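Long-range contacts in extracellular solute-binding protein family 1 (Kribbella flavida, PDB 5IXP), which probably captures a solute outside the cell membrane and delivers it to an ABC transporter for uptake: residues T295-Q300 and T313-E318; P115-Y120 and V340-N345; A181-Q186 and K352-G357; A173-L178 and E195-T200; V77-H82 and L275-Q280. One frame throughout, in Å; residues are numbered along the deposited sequence. Where two conformers were deposited one is given.

Contact 1 of 5, residues T295-Q300 and T313-E318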
# COMPACT_ATOMS: atom_id res chain seq x y z
N THR A 295 -10.79 -0.29 15.21
CA THR A 295 -9.87 0.62 14.54
C THR A 295 -9.48 1.81 15.40
O THR A 295 -8.79 2.72 14.91
CB THR A 295 -10.46 1.10 13.21
OG1 THR A 295 -11.72 1.75 13.45
CG2 THR A 295 -10.66 -0.09 12.26
N ALA A 296 -9.87 1.82 16.68
CA ALA A 296 -9.48 2.88 17.60
C ALA A 296 -7.98 2.80 17.92
O ALA A 296 -7.37 1.73 17.82
CB ALA A 296 -10.31 2.80 18.89
N PRO A 297 -7.37 3.92 18.32
CA PRO A 297 -5.92 3.91 18.59
C PRO A 297 -5.46 2.84 19.56
O PRO A 297 -4.44 2.20 19.29
CB PRO A 297 -5.66 5.32 19.16
CG PRO A 297 -6.78 6.16 18.67
CD PRO A 297 -7.96 5.27 18.42
N GLU A 298 -6.18 2.62 20.67
CA GLU A 298 -5.73 1.61 21.63
C GLU A 298 -5.69 0.23 20.99
O GLU A 298 -4.79 -0.57 21.28
CB GLU A 298 -6.63 1.61 22.88
CG GLU A 298 -6.47 2.85 23.77
CD GLU A 298 -7.04 2.67 25.18
OE1 GLU A 298 -7.90 1.78 25.39
OE2 GLU A 298 -6.63 3.43 26.08
N GLN A 299 -6.65 -0.07 20.11
CA GLN A 299 -6.67 -1.37 19.45
C GLN A 299 -5.62 -1.45 18.35
O GLN A 299 -5.00 -2.50 18.16
CB GLN A 299 -8.07 -1.67 18.92
CG GLN A 299 -9.00 -2.23 20.01
CD GLN A 299 -9.25 -1.23 21.13
OE1 GLN A 299 -8.73 -1.38 22.24
NE2 GLN A 299 -10.06 -0.21 20.85
N GLN A 300 -5.39 -0.35 17.62
CA GLN A 300 -4.35 -0.40 16.61
C GLN A 300 -2.97 -0.59 17.24
O GLN A 300 -2.10 -1.25 16.64
CB GLN A 300 -4.40 0.85 15.74
CG GLN A 300 -5.74 1.01 15.00
CD GLN A 300 -5.56 1.56 13.60
OE1 GLN A 300 -4.44 1.74 13.13
NE2 GLN A 300 -6.66 1.84 12.92
N THR A 313 -3.93 5.56 12.86
CA THR A 313 -4.55 6.49 13.79
C THR A 313 -3.47 7.36 14.42
O THR A 313 -2.52 6.85 15.01
CB THR A 313 -5.32 5.73 14.87
OG1 THR A 313 -4.47 4.72 15.43
CG2 THR A 313 -6.58 5.06 14.29
N VAL A 314 -3.63 8.68 14.31
CA VAL A 314 -2.51 9.57 14.65
C VAL A 314 -2.17 9.50 16.13
O VAL A 314 -1.00 9.72 16.51
CB VAL A 314 -2.80 11.01 14.20
CG1 VAL A 314 -2.91 11.10 12.68
CG2 VAL A 314 -4.07 11.54 14.88
N ASP A 315 -3.14 9.22 17.00
CA ASP A 315 -2.84 9.16 18.43
C ASP A 315 -1.85 8.04 18.74
O ASP A 315 -1.09 8.15 19.71
CB ASP A 315 -4.11 8.95 19.25
CG ASP A 315 -4.97 10.19 19.34
OD1 ASP A 315 -4.53 11.25 18.86
OD2 ASP A 315 -6.09 10.10 19.89
N ALA A 316 -1.88 6.95 17.97
CA ALA A 316 -0.95 5.86 18.22
C ALA A 316 0.50 6.29 18.04
O ALA A 316 1.40 5.68 18.63
CB ALA A 316 -1.26 4.67 17.30
N TYR A 317 0.74 7.35 17.26
CA TYR A 317 2.11 7.81 17.04
C TYR A 317 2.67 8.54 18.25
O TYR A 317 3.87 8.84 18.26
CB TYR A 317 2.18 8.74 15.82
CG TYR A 317 1.62 8.14 14.54
CD1 TYR A 317 1.48 6.76 14.38
CD2 TYR A 317 1.23 8.96 13.48
CE1 TYR A 317 0.97 6.22 13.21
CE2 TYR A 317 0.72 8.43 12.32
CZ TYR A 317 0.59 7.06 12.18
OH TYR A 317 0.08 6.54 11.01
N GLU A 318 1.85 8.83 19.25
CA GLU A 318 2.34 9.38 20.50
C GLU A 318 2.71 8.29 21.49
O GLU A 318 3.18 8.61 22.59
CB GLU A 318 1.29 10.31 21.14
CG GLU A 318 0.57 11.22 20.16
CD GLU A 318 1.28 12.55 19.93
OE1 GLU A 318 2.53 12.57 19.91
OE2 GLU A 318 0.57 13.57 19.77
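Helix 297-307 and the 3-10 turn 314-318 are consecutive pieces of the solute-binding fold, joined through the short strand 310-311, and they meet where Pro297 packs against Thr313, Asp315 and Ala316. Ala296 is the N-cap residue, so Pro297 is the first residue of the helix. CG of its ring rests on CB of Asp315 at 3.9 Å, the two side chains lying next to each other and pointing the same way. Thr313, by contrast, meets the proline at about a right angle. With chi1 at 50°, its OG1 sits between backbone N and carbonyl carbon and comes within 3.6 Å of Pro297 CA; this hydroxyl is buried without a polar partner in the model. The methyl takes the other direction, CG2 reaching 3.3 Å from Thr295 O. Gln300 comes from the opposite direction to Thr313 and bends at chi2, which lays its amide against that same methyl: NE2 is 3.5 Å from Thr313 CG2. OE1 of this amide accepts from the backbone N of Ser312, while a weak bond of 3.0 Å runs from Gln300 NE2 back to Thr295 O, with an angle of 135° at the hydrogen.

Contact 2 of 5, residues P115-Y120 and V340-N345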
# COMPACT_ATOMS: atom_id res chain seq x y z
N PRO A 115 3.07 2.95 5.01
CA PRO A 115 3.85 4.15 4.67
C PRO A 115 5.24 3.76 4.21
O PRO A 115 5.86 2.85 4.75
CB PRO A 115 3.88 4.93 5.99
CG PRO A 115 3.83 3.86 7.04
CD PRO A 115 2.87 2.82 6.47
N GLU A 116 5.72 4.43 3.16
CA GLU A 116 6.88 3.96 2.43
C GLU A 116 8.13 4.79 2.70
O GLU A 116 8.07 6.02 2.76
CB GLU A 116 6.61 3.97 0.93
CG GLU A 116 5.54 2.95 0.53
CD GLU A 116 5.27 2.98 -0.94
OE1 GLU A 116 4.59 3.92 -1.39
OE2 GLU A 116 5.74 2.07 -1.63
N ALA A 117 9.25 4.10 2.83
CA ALA A 117 10.57 4.71 2.88
C ALA A 117 11.38 4.17 1.70
O ALA A 117 10.85 3.48 0.83
CB ALA A 117 11.24 4.42 4.23
N ILE A 118 12.67 4.49 1.67
CA ILE A 118 13.59 3.84 0.75
C ILE A 118 14.51 2.94 1.56
O ILE A 118 15.28 3.43 2.40
CB ILE A 118 14.41 4.84 -0.09
CG1 ILE A 118 13.51 5.72 -0.97
CG2 ILE A 118 15.40 4.08 -0.96
CD1 ILE A 118 12.66 4.95 -2.00
N CYS A 119 14.42 1.64 1.36
CA CYS A 119 15.45 0.78 1.92
C CYS A 119 16.57 0.64 0.91
O CYS A 119 16.40 0.86 -0.29
CB CYS A 119 14.89 -0.59 2.31
SG CYS A 119 14.10 -1.53 0.99
N TYR A 120 17.75 0.30 1.41
CA TYR A 120 18.93 0.28 0.54
C TYR A 120 20.01 -0.65 1.08
O TYR A 120 20.10 -0.93 2.27
CB TYR A 120 19.51 1.69 0.34
CG TYR A 120 20.03 2.34 1.60
CD1 TYR A 120 19.16 2.98 2.48
CD2 TYR A 120 21.39 2.32 1.92
CE1 TYR A 120 19.63 3.58 3.65
CE2 TYR A 120 21.87 2.92 3.08
CZ TYR A 120 20.98 3.55 3.94
OH TYR A 120 21.44 4.14 5.09
N VAL A 340 6.57 6.66 11.31
CA VAL A 340 5.69 7.77 11.70
C VAL A 340 5.90 8.95 10.76
O VAL A 340 4.94 9.51 10.21
CB VAL A 340 5.93 8.16 13.17
CG1 VAL A 340 5.31 9.52 13.46
CG2 VAL A 340 5.35 7.11 14.10
N ASN A 341 7.16 9.35 10.57
CA ASN A 341 7.46 10.43 9.64
C ASN A 341 6.95 10.11 8.24
O ASN A 341 6.37 10.97 7.57
CB ASN A 341 8.96 10.71 9.60
CG ASN A 341 9.48 11.32 10.87
OD1 ASN A 341 8.71 11.88 11.66
ND2 ASN A 341 10.79 11.24 11.08
N ARG A 342 7.16 8.87 7.78
CA ARG A 342 6.73 8.52 6.43
C ARG A 342 5.21 8.57 6.29
O ARG A 342 4.69 9.00 5.26
CB ARG A 342 7.26 7.13 6.03
CG ARG A 342 8.79 7.01 6.02
CD ARG A 342 9.45 7.85 4.92
NE ARG A 342 9.77 9.22 5.31
CZ ARG A 342 9.31 10.31 4.69
NH1 ARG A 342 9.67 11.51 5.11
NH2 ARG A 342 8.51 10.20 3.63
N ALA A 343 4.49 8.16 7.33
CA ALA A 343 3.03 8.23 7.28
C ALA A 343 2.56 9.68 7.28
O ALA A 343 1.63 10.03 6.54
CB ALA A 343 2.42 7.46 8.45
N ASN A 344 3.19 10.52 8.10
CA ASN A 344 2.78 11.92 8.20
C ASN A 344 3.05 12.70 6.93
O ASN A 344 2.48 13.79 6.75
CB ASN A 344 3.47 12.60 9.38
CG ASN A 344 2.83 12.25 10.71
OD1 ASN A 344 1.64 11.98 10.77
ND2 ASN A 344 3.62 12.28 11.78
N ASN A 345 3.90 12.20 6.04
CA ASN A 345 4.25 12.94 4.84
C ASN A 345 3.62 12.38 3.58
O ASN A 345 3.96 12.82 2.47
CB ASN A 345 5.77 13.03 4.73
CG ASN A 345 6.33 14.10 5.65
OD1 ASN A 345 6.24 15.30 5.35
ND2 ASN A 345 6.86 13.69 6.80
O HOH W 1 6.32 8.16 2.86
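Pro115 presses its CB into the backbone of the helix at Ala343: CB lies 3.5 Å from Ala343 N, and the same carbon is 3.8 Å from Ala343 CB. The preceding residue, Arg342, folds over the strand. Its CG stands anti to the carbonyl carbon (chi1 -61°), and further bends at chi2 and chi3 fold the chain so that CD comes 3.1 Å from Glu116 O and 3.9 Å from Ala117 CB. That carbonyl oxygen also lies at the edge of the guanidinium, near its plane. A single water ties the group together. It donates to Glu116 O at 2.8 Å and to Arg342 O at 3.0 Å, and accepts from Arg342 NH2 at 3.1 Å, so the arginine is linked to the strand and to its own backbone through one molecule. The elements concerned are helix 335-344 and the long strand 108-121, whose segment axes approach to 6.9 Å at 116°. This strand pairs antiparallel with 269-276, 232-238 and 257-260, so the contact sets the helix on the mixed sheet of a periplasmic-binding-protein type of solute-binding fold. Beyond the first shell, Asp261 forms a salt bridge to Arg342 NE and Gly266 O accepts from NH2, which together fix the guanidinium. On the strand, Ala117 exchanges backbone bonds with Cys237, the disulfide partner of Cys119. Phe310 touches both Pro115 and Ala343 from the neighbouring strand 310-311.

Contact 3 of 5, residues A181-Q186 and K352-G357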
# COMPACT_ATOMS: atom_id res chain seq x y z
N ALA A 181 -4.38 10.33 -12.18
CA ALA A 181 -3.75 9.30 -12.98
C ALA A 181 -4.67 8.94 -14.13
O ALA A 181 -4.50 9.44 -15.24
CB ALA A 181 -3.42 8.07 -12.11
N TYR A 182 -5.68 8.13 -13.86
CA TYR A 182 -6.54 7.66 -14.93
C TYR A 182 -7.88 8.38 -14.99
O TYR A 182 -8.53 8.34 -16.04
CB TYR A 182 -6.77 6.15 -14.77
CG TYR A 182 -5.48 5.37 -14.71
CD1 TYR A 182 -4.49 5.53 -15.69
CD2 TYR A 182 -5.24 4.49 -13.67
CE1 TYR A 182 -3.31 4.81 -15.63
CE2 TYR A 182 -4.05 3.77 -13.60
CZ TYR A 182 -3.09 3.92 -14.58
OH TYR A 182 -1.92 3.20 -14.51
N TYR A 183 -8.30 9.04 -13.91
CA TYR A 183 -9.65 9.57 -13.83
C TYR A 183 -9.66 11.03 -13.40
O TYR A 183 -8.85 11.47 -12.59
CB TYR A 183 -10.50 8.77 -12.83
CG TYR A 183 -10.94 7.42 -13.32
CD1 TYR A 183 -12.12 7.27 -14.04
CD2 TYR A 183 -10.18 6.28 -13.07
CE1 TYR A 183 -12.54 6.03 -14.48
CE2 TYR A 183 -10.59 5.03 -13.50
CZ TYR A 183 -11.77 4.91 -14.21
OH TYR A 183 -12.19 3.67 -14.64
N SER A 184 -10.62 11.77 -13.96
CA SER A 184 -11.03 13.02 -13.37
C SER A 184 -11.86 12.76 -12.11
O SER A 184 -12.27 11.63 -11.83
CB SER A 184 -11.85 13.84 -14.35
OG SER A 184 -13.19 13.37 -14.39
N ASN A 185 -12.14 13.83 -11.37
CA ASN A 185 -12.93 13.68 -10.15
C ASN A 185 -14.37 13.28 -10.41
O ASN A 185 -15.06 12.87 -9.46
CB ASN A 185 -12.87 14.98 -9.35
CG ASN A 185 -11.62 15.08 -8.52
OD1 ASN A 185 -11.22 14.11 -7.88
ND2 ASN A 185 -10.99 16.25 -8.54
N GLN A 186 -14.86 13.38 -11.64
CA GLN A 186 -16.19 12.91 -11.99
C GLN A 186 -16.16 11.55 -12.67
O GLN A 186 -17.05 11.24 -13.48
CB GLN A 186 -16.91 13.94 -12.87
CG GLN A 186 -17.02 15.32 -12.24
CD GLN A 186 -15.79 16.18 -12.47
OE1 GLN A 186 -15.01 15.93 -13.39
NE2 GLN A 186 -15.61 17.18 -11.62
N LYS A 352 -9.61 7.59 -7.62
CA LYS A 352 -9.59 6.27 -8.25
C LYS A 352 -10.99 5.97 -8.76
O LYS A 352 -11.93 5.85 -7.97
CB LYS A 352 -9.16 5.19 -7.26
CG LYS A 352 -7.95 5.53 -6.41
CD LYS A 352 -6.68 5.07 -7.07
CE LYS A 352 -5.49 5.26 -6.13
NZ LYS A 352 -4.27 4.64 -6.68
N GLY A 353 -11.13 5.82 -10.08
CA GLY A 353 -12.41 5.57 -10.68
C GLY A 353 -12.81 4.10 -10.70
O GLY A 353 -12.09 3.23 -10.21
N PRO A 354 -13.97 3.81 -11.31
CA PRO A 354 -14.58 2.48 -11.13
C PRO A 354 -13.77 1.33 -11.69
O PRO A 354 -13.99 0.19 -11.28
CB PRO A 354 -15.93 2.61 -11.87
CG PRO A 354 -16.16 4.08 -12.02
CD PRO A 354 -14.80 4.70 -12.13
N ARG A 355 -12.87 1.58 -12.63
CA ARG A 355 -12.08 0.51 -13.22
C ARG A 355 -10.59 0.77 -13.07
O ARG A 355 -9.79 0.38 -13.91
CB ARG A 355 -12.47 0.31 -14.69
CG ARG A 355 -13.91 -0.20 -14.86
CD ARG A 355 -13.93 -1.47 -15.71
NE ARG A 355 -14.02 -2.67 -14.90
CZ ARG A 355 -13.99 -3.91 -15.39
NH1 ARG A 355 -13.84 -4.10 -16.69
NH2 ARG A 355 -14.08 -4.96 -14.57
N ASP A 356 -10.21 1.42 -11.96
CA ASP A 356 -8.82 1.86 -11.79
C ASP A 356 -7.84 0.69 -11.82
O ASP A 356 -6.79 0.77 -12.46
CB ASP A 356 -8.68 2.65 -10.49
CG ASP A 356 -7.64 3.74 -10.60
OD1 ASP A 356 -7.98 4.81 -11.14
OD2 ASP A 356 -6.49 3.53 -10.17
N GLY A 357 -8.17 -0.41 -11.14
CA GLY A 357 -7.26 -1.54 -11.10
C GLY A 357 -7.11 -2.21 -12.45
O GLY A 357 -6.00 -2.62 -12.83
O HOH W 2 -6.73 7.06 -11.34
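Arg355 N donates to Tyr183 OH over 3.0 Å, with an angle of 142° at the hydrogen, and so holds the outer end of the tyrosine ring. CG of Tyr183 is anti to the carbonyl carbon (chi1 -75°), which helps bring the ring over Gly353, whose CA stands 3.3 Å from the centroid and only 11° off the normal, a close CH-pi contact over the face. Beside it CD of Pro354 comes 3.5 Å from Tyr183 CE1. A carboxylate oxygen takes the ring's edge: Asp356 OD1 is 3.3 Å from Tyr183 CD2, near the ring plane. Here, in the solute-binding protein fold, the loop between helices 167-175 and 195-209 docks on the start of helix 356-371, with Arg355 as the N-cap residue and Asp356 in the first turn. The turn leading in is closed by Asp356 N to Gly353 O at 3.1 Å. Asp356 OD1 also takes a weak bond from Gly353 N and borders Tyr182, lying 3.7 Å from CD2 at that ring's edge as well. Tyr182 OH hydrogen-bonds to Asn360 OD1 of the same helix, and its ring meets Phe363. A water near Asp356 OD1 accepts from Tyr182 N at 2.9 Å.

Contact 4 of 5, residues A173-L178 and E195-T200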
# COMPACT_ATOMS: atom_id res chain seq x y z
N ALA A 173 5.04 3.21 -7.35
CA ALA A 173 5.43 4.23 -6.38
C ALA A 173 5.18 5.63 -6.93
O ALA A 173 4.62 6.48 -6.23
CB ALA A 173 6.89 4.05 -6.00
N MSE A 174 5.55 5.87 -8.19
CA MSE A 174 5.39 7.20 -8.76
C MSE A 174 3.95 7.53 -9.14
O MSE A 174 3.47 8.63 -8.87
CB MSE A 174 6.27 7.35 -10.00
CG MSE A 174 7.75 7.18 -9.70
SE MSE A 174 8.75 7.42 -11.35
CE MSE A 174 8.27 9.30 -11.66
N ARG A 175 3.27 6.58 -9.78
CA ARG A 175 1.93 6.88 -10.29
C ARG A 175 0.98 7.26 -9.16
O ARG A 175 0.12 8.13 -9.33
CB ARG A 175 1.35 5.70 -11.05
CG ARG A 175 0.15 6.13 -11.88
CD ARG A 175 -0.70 4.97 -12.28
NE ARG A 175 -1.50 4.45 -11.17
CZ ARG A 175 -1.16 3.39 -10.44
NH1 ARG A 175 -0.02 2.75 -10.68
NH2 ARG A 175 -1.95 2.96 -9.47
N ASN A 176 1.11 6.60 -8.01
CA ASN A 176 0.16 6.85 -6.94
C ASN A 176 0.36 8.21 -6.28
O ASN A 176 -0.51 8.62 -5.51
CB ASN A 176 0.25 5.74 -5.90
CG ASN A 176 -0.50 4.51 -6.34
OD1 ASN A 176 -1.73 4.54 -6.44
ND2 ASN A 176 0.22 3.44 -6.65
N GLN A 177 1.44 8.92 -6.59
CA GLN A 177 1.64 10.27 -6.09
C GLN A 177 1.00 11.34 -6.96
O GLN A 177 0.83 12.47 -6.48
CB GLN A 177 3.13 10.60 -6.00
CG GLN A 177 3.88 9.81 -4.98
CD GLN A 177 5.33 10.21 -4.95
OE1 GLN A 177 5.91 10.53 -5.99
NE2 GLN A 177 5.92 10.23 -3.77
N LEU A 178 0.69 11.04 -8.21
CA LEU A 178 0.13 12.05 -9.10
C LEU A 178 -1.19 12.55 -8.55
O LEU A 178 -1.92 11.82 -7.87
CB LEU A 178 -0.08 11.47 -10.50
CG LEU A 178 1.17 10.89 -11.14
CD1 LEU A 178 0.83 10.21 -12.46
CD2 LEU A 178 2.20 11.99 -11.34
N GLU A 195 -0.59 14.13 -19.74
CA GLU A 195 0.82 14.14 -20.12
C GLU A 195 1.72 13.79 -18.95
O GLU A 195 2.81 13.24 -19.15
CB GLU A 195 1.22 15.49 -20.73
CG GLU A 195 2.60 15.46 -21.42
CD GLU A 195 3.06 16.80 -22.02
OE1 GLU A 195 2.25 17.75 -22.11
OE2 GLU A 195 4.25 16.90 -22.42
N LEU A 196 1.30 14.08 -17.71
CA LEU A 196 2.13 13.72 -16.57
C LEU A 196 2.27 12.21 -16.45
O LEU A 196 3.33 11.72 -16.03
CB LEU A 196 1.54 14.30 -15.28
CG LEU A 196 2.50 15.25 -14.58
CD1 LEU A 196 1.96 15.60 -13.23
CD2 LEU A 196 3.89 14.65 -14.47
N LEU A 197 1.23 11.47 -16.81
CA LEU A 197 1.32 10.01 -16.85
C LEU A 197 2.37 9.56 -17.86
O LEU A 197 3.20 8.69 -17.56
CB LEU A 197 -0.05 9.45 -17.19
CG LEU A 197 -0.39 8.00 -16.93
CD1 LEU A 197 -0.32 7.70 -15.43
CD2 LEU A 197 -1.79 7.74 -17.49
N LYS A 198 2.35 10.13 -19.07
CA LYS A 198 3.37 9.79 -20.06
C LYS A 198 4.76 10.22 -19.60
O LYS A 198 5.75 9.52 -19.84
CB LYS A 198 3.03 10.41 -21.41
CG LYS A 198 4.01 10.07 -22.57
CD LYS A 198 4.27 8.56 -22.68
CE LYS A 198 4.70 8.12 -24.10
NZ LYS A 198 5.98 8.72 -24.58
N ARG A 199 4.86 11.36 -18.90
CA ARG A 199 6.17 11.77 -18.42
C ARG A 199 6.72 10.80 -17.39
O ARG A 199 7.92 10.52 -17.37
CB ARG A 199 6.11 13.20 -17.87
CG ARG A 199 6.26 14.23 -18.97
CD ARG A 199 6.55 15.62 -18.45
NE ARG A 199 6.50 16.59 -19.53
CZ ARG A 199 6.92 17.85 -19.42
NH1 ARG A 199 7.43 18.27 -18.27
NH2 ARG A 199 6.83 18.68 -20.45
N THR A 200 5.84 10.28 -16.52
CA THR A 200 6.23 9.24 -15.58
C THR A 200 6.72 8.00 -16.31
O THR A 200 7.79 7.45 -15.99
CB THR A 200 5.03 8.89 -14.69
OG1 THR A 200 4.62 10.05 -13.97
CG2 THR A 200 5.38 7.77 -13.71
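Met174, a selenomethionine, runs past Thr200 in the opposite direction and touches its methyl at three points. CB starts 3.8 Å from Thr200 CG2. The chain then goes straight on, CG to SE extended (chi2 -179°), so that SE passes the methyl at 4.1 Å. A bend at chi3 (64°) turns the terminal CE back, and it closes to 3.9 Å from the same Thr200 CG2. The threonine is modelled in two conformers; in the one described its OG1 is beside backbone N and donates to Leu196 O at 2.9 Å, one turn back. Thr200 N uses that oxygen too, from the opposite face of the carbonyl plane. While CG2 meets Met174, the bonded OG1 lies against both methyls of Leu178, 4.1 Å from CD1 and from CD2. Leu178 packs next along: its CD2 is 4.1 Å from Leu196 CD1, and its CD1 touches Leu197 CD1, the two leucines Leu178 and Leu197 standing at about a right angle. Leu197 CD1 also lies 3.9 Å from CG of Arg175, whose guanidinium pairs with Glu172 beyond the contact. Trp171 adds to the same apolar layer, touching Leu197 and Thr200. A type I turn runs from Arg175 to Leu178, and the whole is apolar packing of helix 167-175 and this turn on the start of helix 195-209 in the solute-binding fold.

Contact 5 of 5, residues V77-H82 and L275-Q280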
# COMPACT_ATOMS: atom_id res chain seq x y z
N VAL A 77 -23.19 0.78 4.40
CA VAL A 77 -23.58 1.78 5.38
C VAL A 77 -22.66 2.98 5.26
O VAL A 77 -21.43 2.85 5.23
CB VAL A 77 -23.53 1.16 6.79
CG1 VAL A 77 -23.66 2.25 7.86
CG2 VAL A 77 -24.62 0.11 6.94
N ASP A 78 -23.26 4.17 5.16
CA ASP A 78 -22.52 5.41 5.35
C ASP A 78 -22.23 5.54 6.84
O ASP A 78 -23.14 5.76 7.64
CB ASP A 78 -23.34 6.58 4.82
CG ASP A 78 -22.63 7.92 4.97
OD1 ASP A 78 -21.45 7.95 5.38
OD2 ASP A 78 -23.26 8.96 4.67
N LEU A 79 -20.96 5.36 7.22
CA LEU A 79 -20.63 5.38 8.64
C LEU A 79 -20.85 6.75 9.27
O LEU A 79 -20.87 6.85 10.50
CB LEU A 79 -19.18 4.89 8.84
CG LEU A 79 -18.98 3.44 8.32
CD1 LEU A 79 -17.50 3.06 8.21
CD2 LEU A 79 -19.73 2.42 9.18
N ARG A 80 -21.03 7.79 8.47
CA ARG A 80 -21.45 9.08 9.03
C ARG A 80 -22.80 8.97 9.71
O ARG A 80 -23.09 9.75 10.63
CB ARG A 80 -21.49 10.13 7.93
CG ARG A 80 -20.13 10.62 7.57
CD ARG A 80 -19.99 10.78 6.09
NE ARG A 80 -20.33 12.12 5.64
CZ ARG A 80 -21.33 12.40 4.81
NH1 ARG A 80 -22.10 11.44 4.33
NH2 ARG A 80 -21.54 13.66 4.46
N ASP A 81 -23.64 8.01 9.30
CA ASP A 81 -24.89 7.79 10.01
C ASP A 81 -24.68 7.16 11.37
O ASP A 81 -25.66 6.99 12.11
CB ASP A 81 -25.83 6.90 9.18
CG ASP A 81 -26.31 7.58 7.91
OD1 ASP A 81 -26.44 8.83 7.90
OD2 ASP A 81 -26.58 6.87 6.92
N HIS A 82 -23.44 6.81 11.73
CA HIS A 82 -23.17 6.16 13.01
C HIS A 82 -21.96 6.79 13.70
O HIS A 82 -21.28 6.11 14.49
CB HIS A 82 -22.95 4.66 12.81
CG HIS A 82 -24.10 4.00 12.12
ND1 HIS A 82 -25.18 3.51 12.81
CD2 HIS A 82 -24.35 3.78 10.81
CE1 HIS A 82 -26.05 3.00 11.95
NE2 HIS A 82 -25.57 3.16 10.73
N LEU A 275 -12.39 -1.59 7.47
CA LEU A 275 -13.58 -2.34 7.86
C LEU A 275 -14.81 -1.63 7.31
O LEU A 275 -14.95 -0.41 7.48
CB LEU A 275 -13.67 -2.50 9.38
CG LEU A 275 -12.42 -3.11 10.04
CD1 LEU A 275 -12.68 -3.29 11.54
CD2 LEU A 275 -12.05 -4.44 9.40
N THR A 276 -15.68 -2.38 6.64
CA THR A 276 -16.90 -1.84 6.04
C THR A 276 -18.10 -2.59 6.59
O THR A 276 -17.98 -3.70 7.11
CB THR A 276 -16.90 -1.94 4.51
OG1 THR A 276 -17.04 -3.32 4.11
CG2 THR A 276 -15.62 -1.35 3.92
N VAL A 277 -19.28 -1.98 6.46
CA VAL A 277 -20.52 -2.58 6.95
C VAL A 277 -21.52 -2.59 5.81
O VAL A 277 -22.10 -1.54 5.48
CB VAL A 277 -21.07 -1.83 8.17
CG1 VAL A 277 -22.44 -2.42 8.60
CG2 VAL A 277 -20.06 -1.85 9.34
N PRO A 278 -21.76 -3.73 5.17
CA PRO A 278 -22.75 -3.79 4.08
C PRO A 278 -24.14 -3.47 4.58
O PRO A 278 -24.49 -3.71 5.75
CB PRO A 278 -22.67 -5.25 3.60
CG PRO A 278 -21.39 -5.76 4.10
CD PRO A 278 -21.10 -5.03 5.39
N THR A 279 -24.98 -2.93 3.68
CA THR A 279 -26.37 -2.73 4.05
C THR A 279 -27.10 -4.05 4.28
O THR A 279 -28.19 -4.05 4.86
CB THR A 279 -27.12 -1.90 3.00
OG1 THR A 279 -27.01 -2.52 1.71
CG2 THR A 279 -26.58 -0.47 2.95
N GLN A 280 -26.52 -5.17 3.83
CA GLN A 280 -27.08 -6.48 4.14
C GLN A 280 -27.16 -6.73 5.63
O GLN A 280 -27.98 -7.53 6.08
CB GLN A 280 -26.23 -7.58 3.51
CG GLN A 280 -26.64 -7.99 2.14
CD GLN A 280 -25.80 -9.13 1.64
OE1 GLN A 280 -25.58 -10.13 2.35
NE2 GLN A 280 -25.31 -9.01 0.41
O HOH W 3 -19.69 0.70 5.29
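Both valines hold the same rotamer, CG1 anti to the backbone N (chi1 169° in Val77, 176° in Val277), and they lie side by side pointing the same way. CG2 of Val77 thereby meets CG1 of Val277 at 3.7 Å. Their backbones are joined directly: Val77 N donates to Val277 O at 2.8 Å, and with 169° at the hydrogen the bond is nearly straight, entering almost end-on to the carbonyl. The return link goes through a water, which accepts from Val277 N at 3.0 Å and lies 2.8 Å from Val77 O. Thr279 continues the line with its CG2 3.9 Å from Val77 N, while its backbone bonds to Lys75. Leu79 reaches in from the 3-10 turn, CD2 coming 4.3 Å from Val277 CG2. That turn is braced on its far side by Asp78, whose OD1 accepts from Arg80 N at 3.1 Å, from above the carboxylate plane, in an Asx turn, and also from Ile106 N. The carboxylate's other oxygen, OD2, pairs with Arg80 NH1 in a salt bridge. Helix 284-294 lies against both valines, through Pro284 on Val77 and Ala287 on Val277. One direct bond and one water bridge between the backbones of Val77 and Val277 thus fasten the loop after helix 66-70 to the chain running on from strand 269-276, itself flanked by strands 58-62 and 108-121 in the mixed beta-sheet of this periplasmic-binding-protein fold.

Overall arrangement
Contacts 3 and 4 form one neighbourhood: their centres are 14 Å apart, and Lys352 NZ lies 2.6 Å from Asn176 OD1, a hydrogen bond, while Tyr182 packs on Arg175 and Leu197. Contacts 1 and 2 meet through Tyr317, whose OH is 3.6 Å from Ala343 CB, and contact 1 touches contact 5 through Thr295 and Leu275. Contacts 2 and 5 share the mixed sheet through neighbouring strands 108-121 and 269-276, though their centres are 31 Å apart. Contacts 1 and 4 lie on opposite sides of the chain's centre, 32 Å between centres. A bound formic acid, probably from crystallisation, sits about 3 Å from the side chain of Pro297 in contact 1.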